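Local coordinates for protein kojibiose phosphorylase (Gut metagenome, PDB 6W0P) that is a carbohydrate-active enzyme of glycoside hydrolase family 65, built with an N-terminal beta-sandwich domain and a central catalytic domain of helices, at residues A[133-138]-A[163-168]; A[94-99]-A[128-133]; A[138-143]-A[156-161]; A[47-52]-A[100-105]. All coordinates share one frame; numbering follows the deposited sequence.

How the contacts relate
All four contacts lie in the N-terminal beta-sandwich, on one side of the chain's centre. Contacts 1 and 2 bridge its two sheets and meet at the turn around Asn133; the first is mostly aliphatic, while the second adds aromatic packing and polar bonds, since it runs from the buried Ile96 out to the exposed Glu99 and Asn133. Contact 3 stays inside the larger sheet, with regular backbone bonding in a hairpin that shares Lys138 with contact 1. In contact 4 a loop meets the edge of the smaller sheet, largely buried yet held by carboxylates, hydroxyls and waters. A salt bridge from Arg143 to Asp47 ties contacts 3 and 4.

Contact 1 of 4, residues A[133-138]-A[163-168]; sequences NQAKIK and IDTDIK
Ile137 and Ile167 make the tight half of this contact. The two side chains pass alongside one another, running opposite ways, and CD1 of Ile137 comes to rest 4.0 Å from CG2 of Ile167. The same Ile137 CD1 also lies 4.2 Å from CG2 of Thr165, so one methyl touches two residues of the facing strand. Thr165 turns its CG2 to the apolar side, while its OG1 bonds to His98. No hydrogen bond joins the two segments, as expected where two sheets of a beta-sandwich pack face to face: strands 135-138 and 165-168 cross at -52° with their axes 9.8 Å apart, one from each sheet. Leu239 of the neighbouring strand covers Ile137 and Ile167 as well. Before the strands begin, the contact passes to loop residues. Here Ile163, partly exposed, has CG1 between its backbone N and carbonyl carbon (chi1 61°), which swings the chain over to Ala135, with Ile163 CG1 3.9 Å from Ala135 CB. Its CD1 goes further and touches the backbone of Gln134, 3.5 Å from the carbonyl O. On the solvent side, Gln134 offers Ile163 its CB at the margin while its amide end bends off the contact.

Contact 2 of 4, residues A[94-99]-A[128-133]; sequences IRIIHE and FTWLTN
His98 carries its ring opposite the backbone N (chi1 -179°), which extends it straight from strand 94-98 toward Thr132; Thr132 answers with OG1 likewise turned opposite its own N. The two groups meet at the imidazole edge, and ND1 of His98 donates to OG1 of Thr132 over 2.6 Å, in the ring plane and almost straight at 176°. Glu101 takes both that hydroxyl and NE1 of Trp130, and on the far side of the imidazole NE2 of His98 pairs with Thr165, which fixes the ring at both nitrogens. Trp130 closes the inner side. CG2 of Thr132 sits 3.5 Å above the indole plane, over its centre, and the indole receives the edge of His98 in a T-shaped stack, with planes at 67° and centroids 6.0 Å apart. These groups sit between the sheets of the beta-sandwich, whose strands 94-98 and 128-132 come within 9.7 Å of each other, axis to axis. Deeper in, CG2 of Ile96 presses on CZ3 of Trp130 at 3.5 Å. At the exposed end the pairing becomes polar: ND2 of Asn133 donates to OE1 of Glu99 over 2.7 Å, met nearly along the C-O axis, with carboxylate and amide almost coplanar. The carboxylate carbon of Glu99, in turn, lies over one face of the His98 ring, toward its rim.

Contact 3 of 4, residues A[138-143]-A[156-161]; sequences KIIISR and MISFES
A beta hairpin of the larger sandwich sheet pairs strands 135-145 and 152-161, antiparallel at 4.8 Å between axes. Lys138 with Glu160, Ile140 with Ser158 and Ser142 with Met156 are hydrogen-bonded pairs, each closed by two backbone bonds; the straightest, Ser142 N to Met156 O, spans 2.8 Å at 176°. In the non-hydrogen-bonded pairs between them, Ile139 with Phe159 and Ile141 with Ile157, CA-H groups approach carbonyl oxygens instead. These two pairs turn inward, toward the second sheet. Ile139 and Phe159 run alongside each other in the same direction, and CD1 of Ile139 sits 3.3 Å from CD1 of Phe159, a close fit that Ile167 and Leu169 continue from the facing sheet. The other face is more polar. Ser158 OG packs 3.4 Å from CB of Ile140 and is hydrogen-bonded to a water at 2.6 Å, which donates to Lys138 O. A second water links Ser142 OG, 2.5 Å away, with Met156 O. Lys138 and Glu160 hold their charges apart, NZ 5.7 Å from OE1, with no salt bridge. The backbone ladder sets the register, and the side chains give an apolar inner face and a mixed outer one, where two waters serve serine hydroxyls and strand carbonyls.

Contact 4 of 4, residues A[47-52]-A[100-105]; sequences DETYSG and DEELDL
Tyr50 and the carboxylate of Asp104 are turned 71° apart, with OD1 of Asp104 3.8 Å from CD1 of the ring, obliquely placed. One face of that ring has the backbone N of Gly52 above it, toward the rim; at the ring's edge lies the carbonyl carbon of Leu105. The Asp104 carboxylate is itself gripped by Ser51 on the syn side of both oxygens. Ser51 OG donates to OD2 over 2.7 Å, 15° out of the plane, and the backbone N of Ser51 reaches OD1 in a longer bond of 3.3 Å. Because OD1 also accepts from the backbone N of Asn106, Asp104 closes an Asx turn while it holds the loop. This is where a loop of the beta-sandwich domain, residues 47-52, crosses the chain as the short edge strand 101-102 of the smaller sheet gives way to residues 103-105. Further back, Thr49 OG1 donates to Glu102 OE2 at 2.7 Å, coming from above the carboxylate plane by 39°; Arg95 and a water share that oxygen. The same water donates to Leu103 O at 2.8 Å. A second water donates to Glu48 OE2 and Thr49 O and accepts from Leu105 N, with 2.7 Å between Leu105 N and the water. CG of Glu48 lies 4.1 Å from CG of Leu103, and OE1 of Glu48 forms a salt bridge with Arg126.

Contact 1 of 4, residues A[133-138]-A[163-168]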
loop_
_atom_site.group_PDB
_atom_site.type_symbol
_atom_site.label_atom_id
_atom_site.label_comp_id
_atom_site.label_asym_id
_atom_site.label_seq_id
_atom_site.Cartn_x
_atom_site.Cartn_y
_atom_site.Cartn_z
ATOM N N ASN A 133 52.492 8.608 -19.205
ATOM C CA ASN A 133 53.532 8.669 -20.268
ATOM C C ASN A 133 54.895 8.400 -19.630
ATOM O O ASN A 133 55.122 7.246 -19.191
ATOM C CB ASN A 133 53.428 9.970 -21.069
ATOM C CG ASN A 133 52.167 10.004 -21.901
ATOM O OD1 ASN A 133 51.624 8.951 -22.235
ATOM N ND2 ASN A 133 51.675 11.189 -22.208
ATOM N N GLN A 134 55.758 9.412 -19.581
ATOM C CA GLN A 134 57.177 9.243 -19.175
ATOM C C GLN A 134 57.338 9.698 -17.721
ATOM O O GLN A 134 58.453 9.640 -17.234
ATOM C CB GLN A 134 58.112 10.025 -20.113
ATOM C CG GLN A 134 57.930 9.706 -21.597
ATOM C CD GLN A 134 57.806 8.224 -21.873
ATOM O OE1 GLN A 134 56.756 7.736 -22.303
ATOM N NE2 GLN A 134 58.876 7.489 -21.604
ATOM N N ALA A 135 56.256 10.157 -17.097
ATOM C CA ALA A 135 56.252 10.866 -15.799
ATOM C C ALA A 135 55.629 9.980 -14.724
ATOM O O ALA A 135 54.677 9.233 -15.040
ATOM C CB ALA A 135 55.497 12.169 -15.909
ATOM N N LYS A 136 56.181 10.071 -13.516
ATOM C CA LYS A 136 55.545 9.637 -12.250
ATOM C C LYS A 136 55.217 10.902 -11.442
ATOM O O LYS A 136 56.178 11.613 -11.025
ATOM C CB LYS A 136 56.474 8.683 -11.494
ATOM C CG LYS A 136 56.841 7.444 -12.280
ATOM C CD LYS A 136 57.458 6.369 -11.441
ATOM C CE LYS A 136 58.141 5.329 -12.310
ATOM N NZ LYS A 136 58.479 4.105 -11.546
ATOM N N ILE A 137 53.919 11.202 -11.288
ATOM C CA ILE A 137 53.431 12.379 -10.517
ATOM C C ILE A 137 52.747 11.897 -9.225
ATOM O O ILE A 137 51.678 11.244 -9.282
ATOM C CB ILE A 137 52.525 13.252 -11.389
ATOM C CG1 ILE A 137 53.046 13.343 -12.832
ATOM C CG2 ILE A 137 52.358 14.625 -10.753
ATOM C CD1 ILE A 137 52.266 14.283 -13.712
ATOM N N LYS A 138 53.379 12.188 -8.092
ATOM C CA LYS A 138 52.800 11.960 -6.743
ATOM C C LYS A 138 51.782 13.076 -6.456
ATOM O O LYS A 138 52.157 14.267 -6.454
ATOM C CB LYS A 138 53.922 11.869 -5.712
ATOM C CG LYS A 138 53.533 11.112 -4.452
ATOM C CD LYS A 138 54.374 11.497 -3.262
ATOM C CE LYS A 138 53.794 11.026 -1.946
ATOM N NZ LYS A 138 54.540 11.645 -0.830
ATOM N N ILE A 163 59.936 13.978 -13.324
ATOM C CA ILE A 163 60.560 14.719 -14.473
ATOM C C ILE A 163 59.894 16.081 -14.623
ATOM O O ILE A 163 58.758 16.221 -14.191
ATOM C CB ILE A 163 60.472 13.950 -15.808
ATOM C CG1 ILE A 163 59.023 13.692 -16.223
ATOM C CG2 ILE A 163 61.279 12.663 -15.770
ATOM C CD1 ILE A 163 58.877 13.088 -17.596
ATOM N N ASP A 164 60.578 17.020 -15.272
ATOM C CA ASP A 164 59.968 18.272 -15.802
ATOM C C ASP A 164 58.792 17.882 -16.706
ATOM O O ASP A 164 58.999 17.070 -17.627
ATOM C CB ASP A 164 60.981 19.139 -16.559
ATOM C CG ASP A 164 62.047 19.764 -15.675
ATOM O OD1 ASP A 164 61.797 19.912 -14.462
ATOM O OD2 ASP A 164 63.132 20.079 -16.196
ATOM N N THR A 165 57.600 18.403 -16.419
ATOM C CA THR A 165 56.399 18.242 -17.280
ATOM C C THR A 165 55.380 19.337 -16.954
ATOM O O THR A 165 55.529 20.042 -15.914
ATOM C CB THR A 165 55.771 16.851 -17.119
ATOM O OG1 THR A 165 54.766 16.718 -18.123
ATOM C CG2 THR A 165 55.155 16.621 -15.749
ATOM N N ASP A 166 54.366 19.440 -17.801
ATOM C CA ASP A 166 53.260 20.421 -17.712
ATOM C C ASP A 166 51.987 19.637 -17.395
ATOM O O ASP A 166 51.799 18.538 -17.961
ATOM C CB ASP A 166 53.084 21.203 -19.021
ATOM C CG ASP A 166 54.139 22.267 -19.294
ATOM O OD1 ASP A 166 54.990 22.506 -18.408
ATOM O OD2 ASP A 166 54.100 22.855 -20.405
ATOM N N ILE A 167 51.136 20.173 -16.523
ATOM C CA ILE A 167 49.793 19.589 -16.268
ATOM C C ILE A 167 48.787 20.725 -16.277
ATOM O O ILE A 167 49.196 21.880 -16.068
ATOM C CB ILE A 167 49.749 18.821 -14.936
ATOM C CG1 ILE A 167 49.741 19.774 -13.737
ATOM C CG2 ILE A 167 50.890 17.821 -14.859
ATOM C CD1 ILE A 167 49.463 19.080 -12.425
ATOM N N LYS A 168 47.523 20.372 -16.466
ATOM C CA LYS A 168 46.394 21.302 -16.305
ATOM C C LYS A 168 45.591 20.883 -15.077
ATOM O O LYS A 168 45.321 19.691 -14.936
ATOM C CB LYS A 168 45.519 21.296 -17.555
ATOM C CG LYS A 168 44.647 22.533 -17.671
ATOM C CD LYS A 168 43.320 22.306 -18.356
ATOM C CE LYS A 168 42.449 23.540 -18.248
ATOM N NZ LYS A 168 41.332 23.496 -19.217
#

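Contact 2 of 4, residues A[94-99]-A[128-133]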
loop_
_atom_site.group_PDB
_atom_site.type_symbol
_atom_site.label_atom_id
_atom_site.label_comp_id
_atom_site.label_asym_id
_atom_site.label_seq_id
_atom_site.Cartn_x
_atom_site.Cartn_y
_atom_site.Cartn_z
ATOM N N ILE A 94 37.623 18.528 -9.086
ATOM C CA ILE A 94 38.762 18.997 -9.926
ATOM C C ILE A 94 38.770 18.213 -11.236
ATOM O O ILE A 94 38.065 17.177 -11.342
ATOM C CB ILE A 94 40.112 18.863 -9.188
ATOM C CG1 ILE A 94 40.531 17.399 -9.037
ATOM C CG2 ILE A 94 40.054 19.575 -7.846
ATOM C CD1 ILE A 94 41.840 17.200 -8.303
ATOM N N ARG A 95 39.591 18.678 -12.172
ATOM C CA ARG A 95 40.043 17.859 -13.317
ATOM C C ARG A 95 41.551 18.030 -13.441
ATOM O O ARG A 95 42.051 19.183 -13.390
ATOM C CB ARG A 95 39.285 18.230 -14.592
ATOM C CG ARG A 95 37.808 17.889 -14.502
ATOM C CD ARG A 95 37.045 18.284 -15.744
ATOM N NE ARG A 95 37.260 17.345 -16.824
ATOM C CZ ARG A 95 37.390 17.670 -18.116
ATOM N NH1 ARG A 95 37.385 18.936 -18.509
ATOM N NH2 ARG A 95 37.572 16.715 -19.013
ATOM N N ILE A 96 42.249 16.912 -13.610
ATOM C CA ILE A 96 43.708 16.934 -13.866
ATOM C C ILE A 96 43.980 16.271 -15.220
ATOM O O ILE A 96 43.484 15.159 -15.455
ATOM C CB ILE A 96 44.453 16.290 -12.690
ATOM C CG1 ILE A 96 44.152 17.041 -11.391
ATOM C CG2 ILE A 96 45.944 16.239 -12.989
ATOM C CD1 ILE A 96 44.780 16.432 -10.148
ATOM N N ILE A 97 44.714 16.983 -16.087
ATOM C CA ILE A 97 45.120 16.538 -17.456
ATOM C C ILE A 97 46.640 16.689 -17.587
ATOM O O ILE A 97 47.162 17.763 -17.274
ATOM C CB ILE A 97 44.354 17.314 -18.546
ATOM C CG1 ILE A 97 42.845 17.290 -18.294
ATOM C CG2 ILE A 97 44.702 16.801 -19.942
ATOM C CD1 ILE A 97 42.354 18.451 -17.462
ATOM N N HIS A 98 47.299 15.613 -18.003
ATOM C CA HIS A 98 48.731 15.567 -18.391
ATOM C C HIS A 98 48.829 15.153 -19.864
ATOM O O HIS A 98 48.475 14.009 -20.171
ATOM C CB HIS A 98 49.478 14.571 -17.509
ATOM C CG HIS A 98 50.937 14.456 -17.792
ATOM N ND1 HIS A 98 51.548 13.235 -18.020
ATOM C CD2 HIS A 98 51.910 15.388 -17.854
ATOM C CE1 HIS A 98 52.840 13.424 -18.175
ATOM N NE2 HIS A 98 53.086 14.736 -18.089
ATOM N N GLU A 99 49.267 16.040 -20.752
ATOM C CA GLU A 99 49.497 15.658 -22.172
ATOM C C GLU A 99 48.267 14.905 -22.695
ATOM O O GLU A 99 48.382 13.745 -23.191
ATOM C CB GLU A 99 50.763 14.803 -22.236
ATOM C CG GLU A 99 51.973 15.537 -21.704
ATOM C CD GLU A 99 53.235 14.705 -21.629
ATOM O OE1 GLU A 99 53.151 13.478 -21.845
ATOM O OE2 GLU A 99 54.296 15.294 -21.358
ATOM N N PHE A 128 48.498 9.203 -4.103
ATOM C CA PHE A 128 48.753 8.150 -5.117
ATOM C C PHE A 128 49.774 8.676 -6.124
ATOM O O PHE A 128 49.968 9.910 -6.233
ATOM C CB PHE A 128 47.437 7.704 -5.758
ATOM C CG PHE A 128 46.614 8.850 -6.282
ATOM C CD1 PHE A 128 46.804 9.324 -7.562
ATOM C CD2 PHE A 128 45.679 9.477 -5.481
ATOM C CE1 PHE A 128 46.075 10.402 -8.030
ATOM C CE2 PHE A 128 44.949 10.555 -5.950
ATOM C CZ PHE A 128 45.159 11.027 -7.219
ATOM N N THR A 129 50.456 7.764 -6.814
ATOM C CA THR A 129 51.406 8.136 -7.888
ATOM C C THR A 129 50.790 7.770 -9.243
ATOM O O THR A 129 50.498 6.589 -9.484
ATOM C CB THR A 129 52.802 7.565 -7.633
ATOM O OG1 THR A 129 53.223 8.045 -6.349
ATOM C CG2 THR A 129 53.785 7.982 -8.704
ATOM N N TRP A 130 50.586 8.788 -10.071
ATOM C CA TRP A 130 50.051 8.701 -11.451
ATOM C C TRP A 130 51.206 8.380 -12.397
ATOM O O TRP A 130 52.137 9.216 -12.491
ATOM C CB TRP A 130 49.390 10.033 -11.807
ATOM C CG TRP A 130 48.636 10.052 -13.092
ATOM C CD1 TRP A 130 48.208 8.991 -13.840
ATOM C CD2 TRP A 130 48.171 11.229 -13.755
ATOM N NE1 TRP A 130 47.516 9.435 -14.933
ATOM C CE2 TRP A 130 47.474 10.804 -14.905
ATOM C CE3 TRP A 130 48.276 12.595 -13.483
ATOM C CZ2 TRP A 130 46.885 11.707 -15.787
ATOM C CZ3 TRP A 130 47.705 13.489 -14.365
ATOM C CH2 TRP A 130 47.019 13.048 -15.499
ATOM N N LEU A 131 51.164 7.204 -13.028
ATOM C CA LEU A 131 52.113 6.792 -14.088
ATOM C C LEU A 131 51.486 7.189 -15.428
ATOM O O LEU A 131 50.645 6.465 -15.943
ATOM C CB LEU A 131 52.393 5.292 -13.971
ATOM C CG LEU A 131 52.592 4.763 -12.546
ATOM C CD1 LEU A 131 52.999 3.294 -12.575
ATOM C CD2 LEU A 131 53.621 5.577 -11.775
ATOM N N THR A 132 51.832 8.384 -15.903
ATOM C CA THR A 132 51.288 9.017 -17.127
ATOM C C THR A 132 52.451 9.330 -18.073
ATOM O O THR A 132 53.272 10.220 -17.735
ATOM C CB THR A 132 50.456 10.264 -16.796
ATOM O OG1 THR A 132 50.300 10.999 -18.018
ATOM C CG2 THR A 132 51.067 11.119 -15.701
ATOM N N ASN A 133 52.492 8.608 -19.205
ATOM C CA ASN A 133 53.532 8.669 -20.268
ATOM C C ASN A 133 54.895 8.400 -19.630
ATOM O O ASN A 133 55.122 7.246 -19.191
ATOM C CB ASN A 133 53.428 9.970 -21.069
ATOM C CG ASN A 133 52.167 10.004 -21.901
ATOM O OD1 ASN A 133 51.624 8.951 -22.235
ATOM N ND2 ASN A 133 51.675 11.189 -22.208
#

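Contact 3 of 4, residues A[138-143]-A[156-161]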
loop_
_atom_site.group_PDB
_atom_site.type_symbol
_atom_site.label_atom_id
_atom_site.label_comp_id
_atom_site.label_asym_id
_atom_site.label_seq_id
_atom_site.Cartn_x
_atom_site.Cartn_y
_atom_site.Cartn_z
ATOM N N LYS A 138 53.379 12.188 -8.092
ATOM C CA LYS A 138 52.800 11.960 -6.743
ATOM C C LYS A 138 51.782 13.076 -6.456
ATOM O O LYS A 138 52.157 14.267 -6.454
ATOM C CB LYS A 138 53.922 11.869 -5.712
ATOM C CG LYS A 138 53.533 11.112 -4.452
ATOM C CD LYS A 138 54.374 11.497 -3.262
ATOM C CE LYS A 138 53.794 11.026 -1.946
ATOM N NZ LYS A 138 54.540 11.645 -0.830
ATOM N N ILE A 139 50.513 12.693 -6.317
ATOM C CA ILE A 139 49.368 13.607 -6.038
ATOM C C ILE A 139 48.998 13.423 -4.572
ATOM O O ILE A 139 48.725 12.270 -4.190
ATOM C CB ILE A 139 48.128 13.267 -6.895
ATOM C CG1 ILE A 139 48.444 13.115 -8.385
ATOM C CG2 ILE A 139 47.013 14.277 -6.634
ATOM C CD1 ILE A 139 49.088 14.302 -8.983
ATOM N N ILE A 140 48.912 14.508 -3.806
ATOM C CA ILE A 140 48.298 14.473 -2.449
ATOM C C ILE A 140 47.107 15.424 -2.472
ATOM O O ILE A 140 47.325 16.597 -2.759
ATOM C CB ILE A 140 49.302 14.851 -1.349
ATOM C CG1 ILE A 140 50.648 14.136 -1.492
ATOM C CG2 ILE A 140 48.685 14.619 0.019
ATOM C CD1 ILE A 140 51.758 14.736 -0.615
ATOM N N ILE A 141 45.902 14.917 -2.190
ATOM C CA ILE A 141 44.656 15.732 -2.102
ATOM C C ILE A 141 44.150 15.667 -0.664
ATOM O O ILE A 141 43.806 14.576 -0.188
ATOM C CB ILE A 141 43.615 15.279 -3.133
ATOM C CG1 ILE A 141 44.202 15.348 -4.541
ATOM C CG2 ILE A 141 42.333 16.081 -3.005
ATOM C CD1 ILE A 141 43.299 14.815 -5.610
ATOM N N SER A 142 44.138 16.822 -0.007
ATOM C CA SER A 142 43.807 16.972 1.426
ATOM C C SER A 142 42.523 17.797 1.530
ATOM O O SER A 142 42.373 18.738 0.727
ATOM C CB SER A 142 44.976 17.581 2.161
ATOM O OG SER A 142 46.153 16.808 1.938
ATOM N N ARG A 143 41.601 17.423 2.423
ATOM C CA ARG A 143 40.423 18.278 2.695
ATOM C C ARG A 143 39.934 18.206 4.149
ATOM O O ARG A 143 40.196 17.218 4.893
ATOM C CB ARG A 143 39.311 18.034 1.670
ATOM C CG ARG A 143 38.899 16.593 1.435
ATOM C CD ARG A 143 38.154 16.475 0.117
ATOM N NE ARG A 143 37.039 15.542 0.225
ATOM C CZ ARG A 143 36.414 14.943 -0.791
ATOM N NH1 ARG A 143 36.796 15.158 -2.032
ATOM N NH2 ARG A 143 35.416 14.104 -0.547
ATOM N N MET A 156 43.455 21.166 -0.321
ATOM C CA MET A 156 44.855 21.387 -0.700
ATOM C C MET A 156 45.234 20.262 -1.658
ATOM O O MET A 156 44.893 19.101 -1.379
ATOM C CB MET A 156 45.780 21.397 0.516
ATOM C CG MET A 156 47.193 21.822 0.190
ATOM S SD MET A 156 48.221 22.054 1.658
ATOM C CE MET A 156 48.250 20.418 2.407
ATOM N N ILE A 157 45.853 20.643 -2.774
ATOM C CA ILE A 157 46.319 19.736 -3.853
ATOM C C ILE A 157 47.801 20.034 -4.085
ATOM O O ILE A 157 48.134 21.197 -4.400
ATOM C CB ILE A 157 45.484 19.931 -5.132
ATOM C CG1 ILE A 157 43.982 19.871 -4.854
ATOM C CG2 ILE A 157 45.899 18.916 -6.181
ATOM C CD1 ILE A 157 43.130 20.461 -5.951
ATOM N N SER A 158 48.642 19.015 -3.924
ATOM C CA SER A 158 50.086 19.054 -4.243
ATOM C C SER A 158 50.430 18.049 -5.359
ATOM O O SER A 158 49.843 16.952 -5.409
ATOM C CB SER A 158 50.888 18.799 -3.025
ATOM O OG SER A 158 51.002 17.415 -2.813
ATOM N N PHE A 159 51.386 18.424 -6.207
ATOM C CA PHE A 159 51.893 17.630 -7.349
ATOM C C PHE A 159 53.406 17.475 -7.168
ATOM O O PHE A 159 54.072 18.480 -6.845
ATOM C CB PHE A 159 51.555 18.347 -8.658
ATOM C CG PHE A 159 50.085 18.538 -8.946
ATOM C CD1 PHE A 159 49.361 17.576 -9.627
ATOM C CD2 PHE A 159 49.434 19.703 -8.586
ATOM C CE1 PHE A 159 48.021 17.761 -9.913
ATOM C CE2 PHE A 159 48.091 19.884 -8.868
ATOM C CZ PHE A 159 47.388 18.917 -9.538
ATOM N N GLU A 160 53.938 16.264 -7.302
ATOM C CA GLU A 160 55.414 16.085 -7.338
ATOM C C GLU A 160 55.764 15.123 -8.471
ATOM O O GLU A 160 55.533 13.904 -8.300
ATOM C CB GLU A 160 55.981 15.601 -6.003
ATOM C CG GLU A 160 57.508 15.543 -6.016
ATOM C CD GLU A 160 58.181 15.406 -4.657
ATOM O OE1 GLU A 160 57.503 15.636 -3.628
ATOM O OE2 GLU A 160 59.385 15.051 -4.635
ATOM N N SER A 161 56.304 15.668 -9.570
ATOM C CA SER A 161 56.728 14.918 -10.779
ATOM C C SER A 161 58.187 14.492 -10.643
ATOM O O SER A 161 58.988 15.303 -10.148
ATOM C CB SER A 161 56.531 15.746 -12.019
ATOM O OG SER A 161 56.639 14.928 -13.174
HETATM O O HOH W 1 52.610 15.820 -3.996
HETATM O O HOH W 2 47.192 17.837 -0.033
#

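Contact 4 of 4, residues A[47-52]-A[100-105]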
loop_
_atom_site.group_PDB
_atom_site.type_symbol
_atom_site.label_atom_id
_atom_site.label_comp_id
_atom_site.label_asym_id
_atom_site.label_seq_id
_atom_site.Cartn_x
_atom_site.Cartn_y
_atom_site.Cartn_z
ATOM N N ASP A 47 37.952 13.577 -5.838
ATOM C CA ASP A 47 37.898 14.986 -6.304
ATOM C C ASP A 47 37.919 14.969 -7.832
ATOM O O ASP A 47 36.991 15.506 -8.425
ATOM C CB ASP A 47 39.063 15.775 -5.720
ATOM C CG ASP A 47 39.246 15.466 -4.248
ATOM O OD1 ASP A 47 38.716 16.239 -3.437
ATOM O OD2 ASP A 47 39.891 14.432 -3.930
ATOM N N GLU A 48 38.921 14.322 -8.414
ATOM C CA GLU A 48 39.130 14.236 -9.883
ATOM C C GLU A 48 38.003 13.407 -10.492
ATOM O O GLU A 48 37.296 12.743 -9.727
ATOM C CB GLU A 48 40.497 13.626 -10.217
ATOM C CG GLU A 48 40.621 12.132 -9.916
ATOM C CD GLU A 48 40.876 11.743 -8.464
ATOM O OE1 GLU A 48 40.905 12.643 -7.616
ATOM O OE2 GLU A 48 41.033 10.541 -8.184
ATOM N N THR A 49 37.869 13.433 -11.818
ATOM C CA THR A 49 36.967 12.525 -12.586
ATOM C C THR A 49 37.178 11.068 -12.133
ATOM O O THR A 49 38.322 10.614 -12.049
ATOM C CB THR A 49 37.193 12.705 -14.092
ATOM O OG1 THR A 49 36.781 14.034 -14.409
ATOM C CG2 THR A 49 36.442 11.703 -14.942
ATOM N N TYR A 50 36.100 10.355 -11.821
ATOM C CA TYR A 50 36.140 8.889 -11.580
ATOM C C TYR A 50 34.961 8.261 -12.313
ATOM O O TYR A 50 33.806 8.678 -12.080
ATOM C CB TYR A 50 36.138 8.535 -10.089
ATOM C CG TYR A 50 36.218 7.053 -9.783
ATOM C CD1 TYR A 50 37.408 6.351 -9.885
ATOM C CD2 TYR A 50 35.102 6.348 -9.365
ATOM C CE1 TYR A 50 37.490 5.002 -9.574
ATOM C CE2 TYR A 50 35.164 5.000 -9.058
ATOM C CZ TYR A 50 36.359 4.320 -9.161
ATOM O OH TYR A 50 36.407 2.985 -8.846
ATOM N N SER A 51 35.271 7.320 -13.200
ATOM C CA SER A 51 34.312 6.724 -14.164
ATOM C C SER A 51 33.928 5.315 -13.681
ATOM O O SER A 51 33.262 4.598 -14.432
ATOM C CB SER A 51 34.891 6.726 -15.557
ATOM O OG SER A 51 35.990 5.832 -15.636
ATOM N N GLY A 52 34.347 4.931 -12.470
ATOM C CA GLY A 52 33.863 3.715 -11.789
ATOM C C GLY A 52 32.550 4.015 -11.094
ATOM O O GLY A 52 32.090 5.166 -11.213
ATOM N N ASP A 100 47.104 15.516 -22.515
ATOM C CA ASP A 100 45.795 15.034 -23.049
ATOM C C ASP A 100 45.299 13.738 -22.372
ATOM O O ASP A 100 44.153 13.359 -22.697
ATOM C CB ASP A 100 45.836 14.914 -24.575
ATOM C CG ASP A 100 45.099 16.070 -25.230
ATOM O OD1 ASP A 100 45.754 16.848 -25.984
ATOM O OD2 ASP A 100 43.882 16.206 -24.953
ATOM N N GLU A 101 46.064 13.122 -21.445
ATOM C CA GLU A 101 45.577 12.017 -20.564
ATOM C C GLU A 101 44.945 12.633 -19.312
ATOM O O GLU A 101 45.646 13.406 -18.615
ATOM C CB GLU A 101 46.705 11.057 -20.188
ATOM C CG GLU A 101 46.263 9.975 -19.223
ATOM C CD GLU A 101 47.371 9.068 -18.713
ATOM O OE1 GLU A 101 47.071 8.234 -17.834
ATOM O OE2 GLU A 101 48.528 9.197 -19.188
ATOM N N GLU A 102 43.659 12.359 -19.074
ATOM C CA GLU A 102 42.928 12.877 -17.885
ATOM C C GLU A 102 43.139 11.911 -16.713
ATOM O O GLU A 102 42.989 10.694 -16.909
ATOM C CB GLU A 102 41.429 13.086 -18.113
ATOM C CG GLU A 102 40.804 13.861 -16.955
ATOM C CD GLU A 102 39.315 14.166 -17.020
ATOM O OE1 GLU A 102 38.691 13.879 -18.076
ATOM O OE2 GLU A 102 38.785 14.719 -16.024
ATOM N N LEU A 103 43.455 12.439 -15.538
ATOM C CA LEU A 103 43.510 11.627 -14.292
ATOM C C LEU A 103 42.113 11.054 -13.993
ATOM O O LEU A 103 41.150 11.832 -13.811
ATOM C CB LEU A 103 44.035 12.477 -13.133
ATOM C CG LEU A 103 44.193 11.752 -11.797
ATOM C CD1 LEU A 103 45.192 10.611 -11.884
ATOM C CD2 LEU A 103 44.628 12.726 -10.723
ATOM N N ASP A 104 42.023 9.726 -13.975
ATOM C CA ASP A 104 40.820 8.944 -13.597
ATOM C C ASP A 104 41.305 7.566 -13.146
ATOM O O ASP A 104 41.839 6.829 -14.019
ATOM C CB ASP A 104 39.852 8.830 -14.781
ATOM C CG ASP A 104 38.635 7.966 -14.482
ATOM O OD1 ASP A 104 38.515 7.527 -13.323
ATOM O OD2 ASP A 104 37.819 7.746 -15.407
ATOM N N LEU A 105 41.173 7.233 -11.858
ATOM C CA LEU A 105 41.834 6.024 -11.282
ATOM C C LEU A 105 41.136 4.747 -11.762
ATOM O O LEU A 105 41.716 3.695 -11.585
ATOM C CB LEU A 105 41.857 6.104 -9.756
ATOM C CG LEU A 105 42.750 7.195 -9.158
ATOM C CD1 LEU A 105 42.850 7.023 -7.644
ATOM C CD2 LEU A 105 44.128 7.202 -9.788
HETATM O O HOH W 3 39.906 8.897 -10.115
HETATM O O HOH W 4 40.416 14.495 -13.538
#